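Long-range contacts in oxidoreductase (Listeria innocua, PDB 3E18), which binds NAD in a Rossmann-fold domain and is probably a dehydrogenase of the GFO/IDH/MocA family, its substrate not being established: residues 94-99 against 174-179; 125-130 against 321-326; 180-185 against 224-229. All coordinates share one frame; numbering follows the deposited sequence. Where two conformers were deposited one is given.

In the fold
From the N terminus, the chain builds the parallel Rossmann sheet and leaves strand 91-95 through residues 94-99, which helix 173-188 meets 74 residues later, closing interaction 1. Before that helix arrives, residues 125-130 follow the last Rossmann strand, 119-122; their partner, 321-326, comes only after 190 further residues, so interactions 1 and 2 cross. Interaction 3 opens after interaction 1 has closed, joins the next turns of the same helix to strand 223-229, and lies wholly within the long loop of interaction 2. Helix 173-188 thus connects the cofactor site with the large mixed sheet, while a salt bridge from Arg126 to Asp183 couples interactions 2 and 3.

Interaction 1 (94-99 against 174-179); sequences CEKPVT and VLDWGV. With NAD (nicotinamide-adenine-dinucleotide), chain E; GOL (glycerol), chain G.
Lys96 and Asp176 carry the polar part of the contact: in the lysine conformer described, one of two, NZ of Lys96 lies 3.2 Å from OD1 of Asp176, a salt bridge that meets the carboxylate oxygen on its anti side, 20° out of the carboxylate plane. Bends at chi2, chi3 and chi4 curl the lysine chain toward the helix. A glycerol, probably from the crystallisation liquor, joins the pair: its O2 accepts from Lys96 NZ of the same conformer at 3.0 Å, and both its O2 and O3 hydrogen-bond to Asp176 OD1.

Glu95 and Lys96 also make the cofactor bonds of this segment. Glu95 OE1 receives the nicotinamide amide N7N of NAD at 2.9 Å with a fairly straight N-H...O angle of 163°, and also the backbone N of Lys96; its OE2 is held by His20 and His122. The ribose hydroxyl O2D of NAD donates to Lys96 O at 2.6 Å. Here, where the chain leaves the Rossmann sheet, it carries Glu-Lys-Pro, the EKP motif of GFO/IDH/MocA enzymes, with a cis peptide bond before Pro97.

Apolar packing lies beside these bonds. CD of Lys96 lies beside CG1 of Val179 at 3.4 Å, a closeness that is doubtful because the lysine has a second conformer. Pro97 crosses Leu175 at about a right angle, its CG 4.1 Å from Leu175 CD2, while its CD rests 3.3 Å from the carbonyl O of Leu175.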
loop_
_atom_site.group_PDB
_atom_site.type_symbol
_atom_site.label_atom_id
_atom_site.label_comp_id
_atom_site.label_asym_id
_atom_site.label_seq_id
_atom_site.Cartn_x
_atom_site.Cartn_y
_atom_site.Cartn_z
ATOM N N CYS A 94 25.234 -10.057 -18.898
ATOM C CA CYS A 94 24.846 -10.884 -17.774
ATOM C C CYS A 94 23.372 -10.694 -17.433
ATOM O O CYS A 94 22.892 -9.578 -17.289
ATOM C CB CYS A 94 25.715 -10.571 -16.562
ATOM S SG CYS A 94 25.491 -11.676 -15.174
ATOM N N GLU A 95 22.660 -11.805 -17.300
ATOM C CA GLU A 95 21.295 -11.774 -16.809
ATOM C C GLU A 95 21.127 -11.187 -15.404
ATOM O O GLU A 95 22.037 -11.250 -14.580
ATOM C CB GLU A 95 20.688 -13.169 -16.853
ATOM C CG GLU A 95 19.941 -13.448 -18.143
ATOM C CD GLU A 95 18.765 -12.484 -18.390
ATOM O OE1 GLU A 95 18.395 -11.677 -17.506
ATOM O OE2 GLU A 95 18.214 -12.523 -19.500
ATOM N N LYS A 96 19.955 -10.590 -15.178
ATOM C CA LYS A 96 19.524 -10.077 -13.873
ATOM C C LYS A 96 19.289 -11.223 -12.882
ATOM O O LYS A 96 18.954 -12.341 -13.301
ATOM C CB LYS A 96 18.234 -9.247 -14.038
ATOM C CG LYS A 96 17.016 -10.025 -14.585
ATOM C CD LYS A 96 15.905 -10.212 -13.536
ATOM C CE LYS A 96 15.911 -11.544 -12.796
ATOM N NZ LYS A 96 15.020 -12.586 -13.382
ATOM N N PRO A 97 19.500 -10.990 -11.566
ATOM C CA PRO A 97 20.236 -9.909 -10.910
ATOM C C PRO A 97 21.694 -10.226 -11.245
ATOM O O PRO A 97 22.055 -11.408 -11.319
ATOM C CB PRO A 97 19.937 -10.122 -9.420
ATOM C CG PRO A 97 19.584 -11.541 -9.284
ATOM C CD PRO A 97 18.929 -11.936 -10.588
ATOM N N VAL A 98 22.506 -9.216 -11.541
ATOM C CA VAL A 98 23.818 -9.539 -12.074
ATOM C C VAL A 98 24.660 -10.269 -11.052
ATOM O O VAL A 98 25.322 -11.241 -11.387
ATOM C CB VAL A 98 24.577 -8.345 -12.660
ATOM C CG1 VAL A 98 23.919 -7.939 -13.950
ATOM C CG2 VAL A 98 24.662 -7.188 -11.670
ATOM N N THR A 99 24.599 -9.814 -9.801
ATOM C CA THR A 99 25.294 -10.455 -8.701
ATOM C C THR A 99 24.401 -10.441 -7.470
ATOM O O THR A 99 23.376 -9.744 -7.432
ATOM C CB THR A 99 26.592 -9.744 -8.351
ATOM O OG1 THR A 99 26.324 -8.356 -8.094
ATOM C CG2 THR A 99 27.630 -9.890 -9.457
ATOM N N VAL A 174 12.304 -11.119 -4.446
ATOM C CA VAL A 174 13.057 -9.853 -4.455
ATOM C C VAL A 174 14.109 -9.910 -5.582
ATOM O O VAL A 174 14.223 -9.007 -6.408
ATOM C CB VAL A 174 13.731 -9.571 -3.097
ATOM C CG1 VAL A 174 14.601 -8.325 -3.171
ATOM C CG2 VAL A 174 12.687 -9.394 -1.985
ATOM N N LEU A 175 14.840 -11.015 -5.632
ATOM C CA LEU A 175 15.909 -11.199 -6.606
ATOM C C LEU A 175 15.406 -11.550 -8.016
ATOM O O LEU A 175 16.103 -11.354 -9.001
ATOM C CB LEU A 175 16.908 -12.238 -6.068
ATOM C CG LEU A 175 17.756 -11.706 -4.907
ATOM C CD1 LEU A 175 18.602 -12.814 -4.278
ATOM C CD2 LEU A 175 18.639 -10.580 -5.386
ATOM N N ASP A 176 14.180 -12.044 -8.106
ATOM C CA ASP A 176 13.621 -12.455 -9.385
ATOM C C ASP A 176 12.865 -11.298 -10.046
ATOM O O ASP A 176 13.317 -10.745 -11.039
ATOM C CB ASP A 176 12.708 -13.658 -9.170
ATOM C CG ASP A 176 12.273 -14.315 -10.462
ATOM O OD1 ASP A 176 12.647 -13.844 -11.558
ATOM O OD2 ASP A 176 11.539 -15.319 -10.380
ATOM N N TRP A 177 11.721 -10.927 -9.490
ATOM C CA TRP A 177 10.915 -9.862 -10.064
ATOM C C TRP A 177 11.282 -8.501 -9.488
ATOM O O TRP A 177 11.206 -7.481 -10.173
ATOM C CB TRP A 177 9.442 -10.148 -9.827
ATOM C CG TRP A 177 8.757 -10.741 -10.999
ATOM C CD1 TRP A 177 8.348 -12.039 -11.142
ATOM C CD2 TRP A 177 8.396 -10.067 -12.211
ATOM N NE1 TRP A 177 7.753 -12.214 -12.369
ATOM C CE2 TRP A 177 7.766 -11.020 -13.045
ATOM C CE3 TRP A 177 8.533 -8.749 -12.670
ATOM C CZ2 TRP A 177 7.280 -10.696 -14.314
ATOM C CZ3 TRP A 177 8.037 -8.428 -13.932
ATOM C CH2 TRP A 177 7.425 -9.401 -14.736
ATOM N N GLY A 178 11.671 -8.485 -8.225
ATOM C CA GLY A 178 11.996 -7.229 -7.548
ATOM C C GLY A 178 13.034 -6.422 -8.281
ATOM O O GLY A 178 12.876 -5.215 -8.437
ATOM N N VAL A 179 14.096 -7.082 -8.747
ATOM C CA VAL A 179 15.146 -6.395 -9.487
ATOM C C VAL A 179 14.599 -5.685 -10.738
ATOM O O VAL A 179 14.975 -4.563 -10.992
ATOM C CB VAL A 179 16.366 -7.331 -9.797
ATOM C CG1 VAL A 179 15.927 -8.531 -10.548
ATOM C CG2 VAL A 179 17.459 -6.610 -10.565
HETATM P PA NAD E . 17.446 -22.335 -15.830
HETATM O O1A NAD E . 16.265 -22.579 -16.687
HETATM O O2A NAD E . 17.529 -23.216 -14.651
HETATM O O5B NAD E . 18.789 -22.437 -16.705
HETATM C C5B NAD E . 20.080 -22.202 -16.191
HETATM C C4B NAD E . 21.054 -23.025 -17.028
HETATM O O4B NAD E . 22.394 -22.750 -16.662
HETATM C C3B NAD E . 20.830 -24.520 -16.816
HETATM O O3B NAD E . 20.662 -25.140 -18.069
HETATM C C2B NAD E . 22.103 -24.989 -16.143
HETATM O O2B NAD E . 22.462 -26.303 -16.506
HETATM C C1B NAD E . 23.117 -23.962 -16.612
HETATM N N9A NAD E . 24.269 -23.817 -15.709
HETATM C C8A NAD E . 24.275 -23.883 -14.336
HETATM N N7A NAD E . 25.543 -23.681 -13.902
HETATM C C5A NAD E . 26.338 -23.492 -14.982
HETATM C C6A NAD E . 27.703 -23.259 -15.113
HETATM N N6A NAD E . 28.431 -23.009 -14.027
HETATM N N1A NAD E . 28.248 -23.107 -16.379
HETATM C C2A NAD E . 27.451 -23.190 -17.505
HETATM N N3A NAD E . 26.099 -23.425 -17.365
HETATM C C4A NAD E . 25.551 -23.575 -16.125
HETATM O O3 NAD E . 17.436 -20.787 -15.352
HETATM P PN NAD E . 16.719 -19.596 -16.133
HETATM O O1N NAD E . 15.316 -19.459 -15.658
HETATM O O2N NAD E . 17.015 -19.664 -17.582
HETATM O O5D NAD E . 17.508 -18.302 -15.518
HETATM C C5D NAD E . 18.900 -18.116 -15.654
HETATM C C4D NAD E . 19.253 -16.633 -15.403
HETATM O O4D NAD E . 18.426 -15.801 -16.196
HETATM C C3D NAD E . 19.017 -16.194 -13.968
HETATM O O3D NAD E . 19.980 -15.211 -13.616
HETATM C C2D NAD E . 17.658 -15.525 -13.983
HETATM O O2D NAD E . 17.603 -14.508 -13.009
HETATM C C1D NAD E . 17.623 -14.942 -15.389
HETATM N N1N NAD E . 16.270 -14.744 -15.973
HETATM C C2N NAD E . 15.969 -13.485 -16.410
HETATM C C3N NAD E . 14.739 -13.180 -16.981
HETATM C C7N NAD E . 14.565 -11.848 -17.645
HETATM O O7N NAD E . 13.281 -11.447 -18.039
HETATM N N7N NAD E . 15.625 -11.065 -17.867
HETATM C C4N NAD E . 13.790 -14.200 -17.144
HETATM C C5N NAD E . 14.102 -15.493 -16.713
HETATM C C6N NAD E . 15.350 -15.755 -16.136
HETATM C C1 GOL G . 10.252 -12.617 -15.796
HETATM O O1 GOL G . 11.033 -11.623 -16.432
HETATM C C2 GOL G . 10.949 -13.195 -14.561
HETATM O O2 GOL G . 12.235 -12.628 -14.368
HETATM C C3 GOL G . 11.025 -14.714 -14.736
HETATM O O3 GOL G . 11.748 -15.341 -13.694
#

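Interaction 2 (125-130 against 321-326); sequences RRWDED and PIVQNE
Arg126 and Val323 mark the closest backbone approach, their CA atoms 8.6 Å apart, so the 3-10 turn 125-127 reaches the loop before helix 325-344 through side chains alone. Arg126 does so with an extended chain (chi2 -172°, chi3 -170°), which delivers its guanidinium beside the loop. CG1 of Val323 sits over one face of that group, 4.0 Å above its plane and offset toward the rim. NH1 of Arg126 comes to 3.1 Å from the carbonyl O of Ile322.

Trp127 adds the apolar half with the outer rim of its six-membered ring. CG2 of Val323 lies at the ring edge, near its plane, 4.1 Å from CZ3 of Trp127. Ile322 approaches obliquely, with its CD1 3.7 Å from Trp127 CZ2 and its CG2 near CH2. The two methyls of Val323 therefore divide their work, CG1 packing on the arginine and CG2 on the indole.

The contact joins the segment following the last Rossmann strand to the loop that leads into helix 325-344. The indole NE1 is hydrogen-bonded to Pro305 O, and Phe307 packs on both Trp127 and Val323. Salt bridges to Asp183 and Glu327 engage NH2 and NH1 of Arg126, so its charge is met by two carboxylates while Val323 packs on one face of it, an arrangement that would restrict rotation of the guanidinium group.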
loop_
_atom_site.group_PDB
_atom_site.type_symbol
_atom_site.label_atom_id
_atom_site.label_comp_id
_atom_site.label_asym_id
_atom_site.label_seq_id
_atom_site.Cartn_x
_atom_site.Cartn_y
_atom_site.Cartn_z
ATOM N N ARG A 125 13.368 -5.332 -19.023
ATOM C CA ARG A 125 12.027 -4.805 -18.704
ATOM C C ARG A 125 11.938 -3.281 -18.678
ATOM O O ARG A 125 10.855 -2.714 -18.496
ATOM C CB ARG A 125 11.438 -5.488 -17.466
ATOM C CG ARG A 125 11.144 -6.970 -17.756
ATOM C CD ARG A 125 10.118 -7.558 -16.820
ATOM N NE ARG A 125 9.747 -8.917 -17.205
ATOM C CZ ARG A 125 8.681 -9.254 -17.934
ATOM N NH1 ARG A 125 7.830 -8.337 -18.388
ATOM N NH2 ARG A 125 8.455 -10.532 -18.192
ATOM N N ARG A 126 13.069 -2.613 -18.899
ATOM C CA ARG A 126 13.063 -1.175 -19.162
ATOM C C ARG A 126 12.361 -0.864 -20.484
ATOM O O ARG A 126 11.895 0.245 -20.687
ATOM C CB ARG A 126 14.476 -0.627 -19.217
ATOM C CG ARG A 126 15.182 -0.613 -17.907
ATOM C CD ARG A 126 16.480 0.133 -18.052
ATOM N NE ARG A 126 17.310 -0.028 -16.872
ATOM C CZ ARG A 126 18.366 0.737 -16.610
ATOM N NH1 ARG A 126 18.721 1.666 -17.472
ATOM N NH2 ARG A 126 19.098 0.536 -15.521
ATOM N N TRP A 127 12.263 -1.865 -21.356
ATOM C CA TRP A 127 11.579 -1.736 -22.642
ATOM C C TRP A 127 10.098 -2.168 -22.584
ATOM O O TRP A 127 9.400 -2.122 -23.595
ATOM C CB TRP A 127 12.337 -2.532 -23.722
ATOM C CG TRP A 127 13.602 -1.855 -24.245
ATOM C CD1 TRP A 127 13.724 -1.133 -25.401
ATOM C CD2 TRP A 127 14.903 -1.844 -23.630
ATOM N NE1 TRP A 127 15.016 -0.679 -25.552
ATOM C CE2 TRP A 127 15.764 -1.104 -24.485
ATOM C CE3 TRP A 127 15.431 -2.397 -22.449
ATOM C CZ2 TRP A 127 17.121 -0.887 -24.189
ATOM C CZ3 TRP A 127 16.798 -2.183 -22.153
ATOM C CH2 TRP A 127 17.622 -1.434 -23.027
ATOM N N ASP A 128 9.629 -2.585 -21.410
ATOM C CA ASP A 128 8.233 -3.012 -21.231
ATOM C C ASP A 128 7.269 -1.873 -21.576
ATOM O O ASP A 128 7.461 -0.737 -21.143
ATOM C CB ASP A 128 7.986 -3.502 -19.802
ATOM C CG ASP A 128 8.270 -4.990 -19.616
ATOM O OD1 ASP A 128 8.773 -5.651 -20.555
ATOM O OD2 ASP A 128 7.980 -5.507 -18.509
ATOM N N GLU A 129 6.263 -2.178 -22.387
ATOM C CA GLU A 129 5.317 -1.174 -22.896
ATOM C C GLU A 129 4.525 -0.452 -21.788
ATOM O O GLU A 129 4.404 0.779 -21.791
ATOM C CB GLU A 129 4.352 -1.839 -23.891
ATOM C CG GLU A 129 3.761 -0.869 -24.895
ATOM C CD GLU A 129 2.968 -1.544 -26.016
ATOM O OE1 GLU A 129 3.134 -2.768 -26.254
ATOM O OE2 GLU A 129 2.165 -0.830 -26.658
ATOM N N ASP A 130 4.030 -1.222 -20.820
ATOM C CA ASP A 130 3.360 -0.650 -19.644
ATOM C C ASP A 130 4.249 0.354 -18.901
ATOM O O ASP A 130 3.786 1.423 -18.508
ATOM C CB ASP A 130 2.916 -1.747 -18.690
ATOM C CG ASP A 130 4.066 -2.596 -18.195
ATOM O OD1 ASP A 130 4.754 -3.234 -19.024
ATOM O OD2 ASP A 130 4.264 -2.645 -16.975
ATOM N N PRO A 321 25.846 3.470 -23.043
ATOM C CA PRO A 321 24.906 2.410 -22.656
ATOM C C PRO A 321 23.575 2.929 -22.091
ATOM O O PRO A 321 23.557 3.928 -21.369
ATOM C CB PRO A 321 25.676 1.616 -21.591
ATOM C CG PRO A 321 26.732 2.555 -21.083
ATOM C CD PRO A 321 27.054 3.497 -22.187
ATOM N N ILE A 322 22.475 2.265 -22.447
ATOM C CA ILE A 322 21.160 2.555 -21.851
ATOM C C ILE A 322 21.121 1.996 -20.418
ATOM O O ILE A 322 20.808 2.727 -19.467
ATOM C CB ILE A 322 19.990 2.009 -22.728
ATOM C CG1 ILE A 322 19.860 2.837 -24.021
ATOM C CG2 ILE A 322 18.661 2.023 -21.960
ATOM C CD1 ILE A 322 18.969 2.214 -25.080
ATOM N N VAL A 323 21.440 0.712 -20.271
ATOM C CA VAL A 323 21.576 0.079 -18.953
ATOM C C VAL A 323 23.000 0.331 -18.451
ATOM O O VAL A 323 23.937 -0.337 -18.873
ATOM C CB VAL A 323 21.304 -1.443 -19.000
ATOM C CG1 VAL A 323 21.348 -2.027 -17.589
ATOM C CG2 VAL A 323 19.955 -1.743 -19.631
ATOM N N GLN A 324 23.148 1.318 -17.573
ATOM C CA GLN A 324 24.444 1.711 -17.060
ATOM C C GLN A 324 24.759 0.923 -15.802
ATOM O O GLN A 324 23.866 0.652 -15.004
ATOM C CB GLN A 324 24.446 3.217 -16.773
ATOM C CG GLN A 324 24.173 4.023 -18.023
ATOM C CD GLN A 324 24.754 5.415 -17.976
ATOM O OE1 GLN A 324 25.972 5.594 -18.044
ATOM N NE2 GLN A 324 23.884 6.417 -17.885
ATOM N N ASN A 325 26.028 0.550 -15.631
ATOM C CA ASN A 325 26.436 -0.318 -14.523
ATOM C C ASN A 325 26.257 0.338 -13.160
ATOM O O ASN A 325 25.905 -0.330 -12.193
ATOM C CB ASN A 325 27.877 -0.795 -14.717
ATOM C CG ASN A 325 27.992 -1.858 -15.786
ATOM O OD1 ASN A 325 27.080 -2.655 -15.982
ATOM N ND2 ASN A 325 29.119 -1.881 -16.483
ATOM N N GLU A 326 26.484 1.646 -13.107
ATOM C CA GLU A 326 26.294 2.434 -11.893
ATOM C C GLU A 326 24.829 2.439 -11.437
ATOM O O GLU A 326 24.540 2.462 -10.238
ATOM C CB GLU A 326 26.831 3.858 -12.084
ATOM C CG GLU A 326 26.922 4.346 -13.538
ATOM C CD GLU A 326 28.161 3.835 -14.283
ATOM O OE1 GLU A 326 27.992 3.241 -15.367
ATOM O OE2 GLU A 326 29.294 4.012 -13.781
#

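Interaction 3 (180-185 against 224-229); sequences HLLDQL and AQIEVG. With NAD (nicotinamide-adenine-dinucleotide), chain E.
Helix-on-sheet packing in the GFO/IDH/MocA C-terminal domain defines this contact: helix 173-188 lies on the large mixed sheet and runs nearly antiparallel to strand 223-229, at 160°, with the short axes 9.2 Å apart at their closest. Leu181 and Leu185, one helical turn apart, direct their side chains at the strand, where alternate residues Ala224 and Ile226 face them.

Ile226 is the hub, touching three leucines, Leu181 with its CG2 branch and Leu182 and Leu185 with its CG1-CD1 branch. Its CG2, anti to the backbone N, meets CB of Leu181 at 3.6 Å; CG1 takes CD2 of Leu182 at 4.0 Å; and CD1 reaches CD2 of Leu185, also at 4.0 Å. Leu185 carries its CG anti to the backbone N (chi1 176°), and both of its methyls bear on the CB of Ala224, the closer being CD1 at 3.8 Å. At the other end CD1 of Leu181 lies 3.7 Å from Glu227 O and 3.8 Å from CG2 of Val228.

Gln225 points away from the helix and takes part in the dimer contact: its OE1 hydrogen-bonds to NE2 of Gln225 in the second subunit. On the helix, His180 turns toward the cofactor instead, with the nicotinamide amide carbon C7N near the plane of its imidazole, at the edge. Since every touching residue is buried and the side-chain contacts are made by aliphatic carbons, the helix is held to the sheet by hydrophobic packing, whereas its polar side chain Gln184 bonds to Arg125 O.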
loop_
_atom_site.group_PDB
_atom_site.type_symbol
_atom_site.label_atom_id
_atom_site.label_comp_id
_atom_site.label_asym_id
_atom_site.label_seq_id
_atom_site.Cartn_x
_atom_site.Cartn_y
_atom_site.Cartn_z
ATOM N N HIS A 180 13.694 -6.315 -11.489
ATOM C CA HIS A 180 13.048 -5.635 -12.630
ATOM C C HIS A 180 12.284 -4.386 -12.210
ATOM O O HIS A 180 12.411 -3.332 -12.840
ATOM C CB HIS A 180 12.020 -6.541 -13.285
ATOM C CG HIS A 180 12.604 -7.607 -14.140
ATOM N ND1 HIS A 180 13.597 -7.362 -15.065
ATOM C CD2 HIS A 180 12.289 -8.920 -14.256
ATOM C CE1 HIS A 180 13.878 -8.484 -15.701
ATOM N NE2 HIS A 180 13.098 -9.443 -15.231
ATOM N N LEU A 181 11.482 -4.506 -11.151
ATOM C CA LEU A 181 10.592 -3.408 -10.762
ATOM C C LEU A 181 11.371 -2.275 -10.134
ATOM O O LEU A 181 11.052 -1.103 -10.339
ATOM C CB LEU A 181 9.518 -3.892 -9.802
ATOM C CG LEU A 181 8.644 -5.037 -10.317
ATOM C CD1 LEU A 181 7.574 -5.298 -9.303
ATOM C CD2 LEU A 181 8.019 -4.637 -11.637
ATOM N N LEU A 182 12.406 -2.624 -9.382
ATOM C CA LEU A 182 13.214 -1.605 -8.703
ATOM C C LEU A 182 14.113 -0.874 -9.691
ATOM O O LEU A 182 14.435 0.326 -9.518
ATOM C CB LEU A 182 14.069 -2.252 -7.618
ATOM C CG LEU A 182 13.324 -2.875 -6.429
ATOM C CD1 LEU A 182 14.271 -3.736 -5.650
ATOM C CD2 LEU A 182 12.629 -1.851 -5.531
ATOM N N ASP A 183 14.553 -1.619 -10.702
ATOM C CA ASP A 183 15.371 -1.057 -11.780
ATOM C C ASP A 183 14.573 -0.069 -12.638
ATOM O O ASP A 183 15.057 1.039 -12.918
ATOM C CB ASP A 183 15.995 -2.157 -12.636
ATOM C CG ASP A 183 16.775 -1.599 -13.794
ATOM O OD1 ASP A 183 17.854 -0.994 -13.568
ATOM O OD2 ASP A 183 16.270 -1.726 -14.922
ATOM N N GLN A 184 13.354 -0.461 -13.022
ATOM C CA GLN A 184 12.375 0.466 -13.633
ATOM C C GLN A 184 12.251 1.752 -12.832
ATOM O O GLN A 184 12.391 2.851 -13.370
ATOM C CB GLN A 184 11.003 -0.189 -13.724
ATOM C CG GLN A 184 10.846 -1.122 -14.941
ATOM C CD GLN A 184 9.503 -1.844 -14.975
ATOM O OE1 GLN A 184 8.700 -1.765 -14.045
ATOM N NE2 GLN A 184 9.254 -2.542 -16.066
ATOM N N LEU A 185 12.030 1.611 -11.533
ATOM C CA LEU A 185 11.792 2.779 -10.671
ATOM C C LEU A 185 12.985 3.716 -10.586
ATOM O O LEU A 185 12.843 4.956 -10.636
ATOM C CB LEU A 185 11.424 2.299 -9.259
ATOM C CG LEU A 185 11.212 3.358 -8.170
ATOM C CD1 LEU A 185 9.949 4.184 -8.416
ATOM C CD2 LEU A 185 11.169 2.678 -6.814
ATOM N N ALA A 224 7.206 5.563 -3.360
ATOM C CA ALA A 224 6.832 4.433 -4.212
ATOM C C ALA A 224 6.575 3.248 -3.366
ATOM O O ALA A 224 7.193 3.083 -2.330
ATOM C CB ALA A 224 7.936 4.120 -5.232
ATOM N N GLN A 225 5.660 2.403 -3.824
ATOM C CA GLN A 225 5.442 1.138 -3.184
ATOM C C GLN A 225 5.617 0.117 -4.282
ATOM O O GLN A 225 4.982 0.251 -5.322
ATOM C CB GLN A 225 4.035 1.055 -2.605
ATOM C CG GLN A 225 3.738 -0.304 -1.938
ATOM C CD GLN A 225 2.418 -0.324 -1.191
ATOM O OE1 GLN A 225 1.970 0.700 -0.692
ATOM N NE2 GLN A 225 1.777 -1.497 -1.121
ATOM N N ILE A 226 6.498 -0.860 -4.055
ATOM C CA ILE A 226 6.792 -1.922 -5.032
ATOM C C ILE A 226 6.382 -3.232 -4.415
ATOM O O ILE A 226 6.671 -3.519 -3.253
ATOM C CB ILE A 226 8.311 -1.976 -5.412
ATOM C CG1 ILE A 226 8.842 -0.590 -5.826
ATOM C CG2 ILE A 226 8.595 -3.084 -6.416
ATOM C CD1 ILE A 226 8.109 0.097 -6.971
ATOM N N GLU A 227 5.722 -4.080 -5.182
ATOM C CA GLU A 227 5.205 -5.258 -4.539
ATOM C C GLU A 227 5.275 -6.367 -5.561
ATOM O O GLU A 227 5.095 -6.117 -6.747
ATOM C CB GLU A 227 3.759 -4.936 -4.190
ATOM C CG GLU A 227 3.033 -5.831 -3.270
ATOM C CD GLU A 227 1.705 -5.207 -2.901
ATOM O OE1 GLU A 227 1.677 -4.244 -2.096
ATOM O OE2 GLU A 227 0.689 -5.665 -3.447
ATOM N N VAL A 228 5.611 -7.564 -5.101
ATOM C CA VAL A 228 5.482 -8.778 -5.900
ATOM C C VAL A 228 4.758 -9.742 -5.014
ATOM O O VAL A 228 5.033 -9.816 -3.818
ATOM C CB VAL A 228 6.856 -9.375 -6.317
ATOM C CG1 VAL A 228 6.688 -10.747 -7.026
ATOM C CG2 VAL A 228 7.597 -8.440 -7.253
ATOM N N GLY A 229 3.828 -10.499 -5.584
ATOM C CA GLY A 229 3.182 -11.531 -4.815
ATOM C C GLY A 229 2.956 -12.714 -5.733
ATOM O O GLY A 229 2.685 -12.531 -6.922
HETATM P PA NAD E . 17.446 -22.335 -15.830
HETATM O O1A NAD E . 16.265 -22.579 -16.687
HETATM O O2A NAD E . 17.529 -23.216 -14.651
HETATM O O5B NAD E . 18.789 -22.437 -16.705
HETATM C C5B NAD E . 20.080 -22.202 -16.191
HETATM C C4B NAD E . 21.054 -23.025 -17.028
HETATM O O4B NAD E . 22.394 -22.750 -16.662
HETATM C C3B NAD E . 20.830 -24.520 -16.816
HETATM O O3B NAD E . 20.662 -25.140 -18.069
HETATM C C2B NAD E . 22.103 -24.989 -16.143
HETATM O O2B NAD E . 22.462 -26.303 -16.506
HETATM C C1B NAD E . 23.117 -23.962 -16.612
HETATM N N9A NAD E . 24.269 -23.817 -15.709
HETATM C C8A NAD E . 24.275 -23.883 -14.336
HETATM N N7A NAD E . 25.543 -23.681 -13.902
HETATM C C5A NAD E . 26.338 -23.492 -14.982
HETATM C C6A NAD E . 27.703 -23.259 -15.113
HETATM N N6A NAD E . 28.431 -23.009 -14.027
HETATM N N1A NAD E . 28.248 -23.107 -16.379
HETATM C C2A NAD E . 27.451 -23.190 -17.505
HETATM N N3A NAD E . 26.099 -23.425 -17.365
HETATM C C4A NAD E . 25.551 -23.575 -16.125
HETATM O O3 NAD E . 17.436 -20.787 -15.352
HETATM P PN NAD E . 16.719 -19.596 -16.133
HETATM O O1N NAD E . 15.316 -19.459 -15.658
HETATM O O2N NAD E . 17.015 -19.664 -17.582
HETATM O O5D NAD E . 17.508 -18.302 -15.518
HETATM C C5D NAD E . 18.900 -18.116 -15.654
HETATM C C4D NAD E . 19.253 -16.633 -15.403
HETATM O O4D NAD E . 18.426 -15.801 -16.196
HETATM C C3D NAD E . 19.017 -16.194 -13.968
HETATM O O3D NAD E . 19.980 -15.211 -13.616
HETATM C C2D NAD E . 17.658 -15.525 -13.983
HETATM O O2D NAD E . 17.603 -14.508 -13.009
HETATM C C1D NAD E . 17.623 -14.942 -15.389
HETATM N N1N NAD E . 16.270 -14.744 -15.973
HETATM C C2N NAD E . 15.969 -13.485 -16.410
HETATM C C3N NAD E . 14.739 -13.180 -16.981
HETATM C C7N NAD E . 14.565 -11.848 -17.645
HETATM O O7N NAD E . 13.281 -11.447 -18.039
HETATM N N7N NAD E . 15.625 -11.065 -17.867
HETATM C C4N NAD E . 13.790 -14.200 -17.144
HETATM C C5N NAD E . 14.102 -15.493 -16.713
HETATM C C6N NAD E . 15.350 -15.755 -16.136
#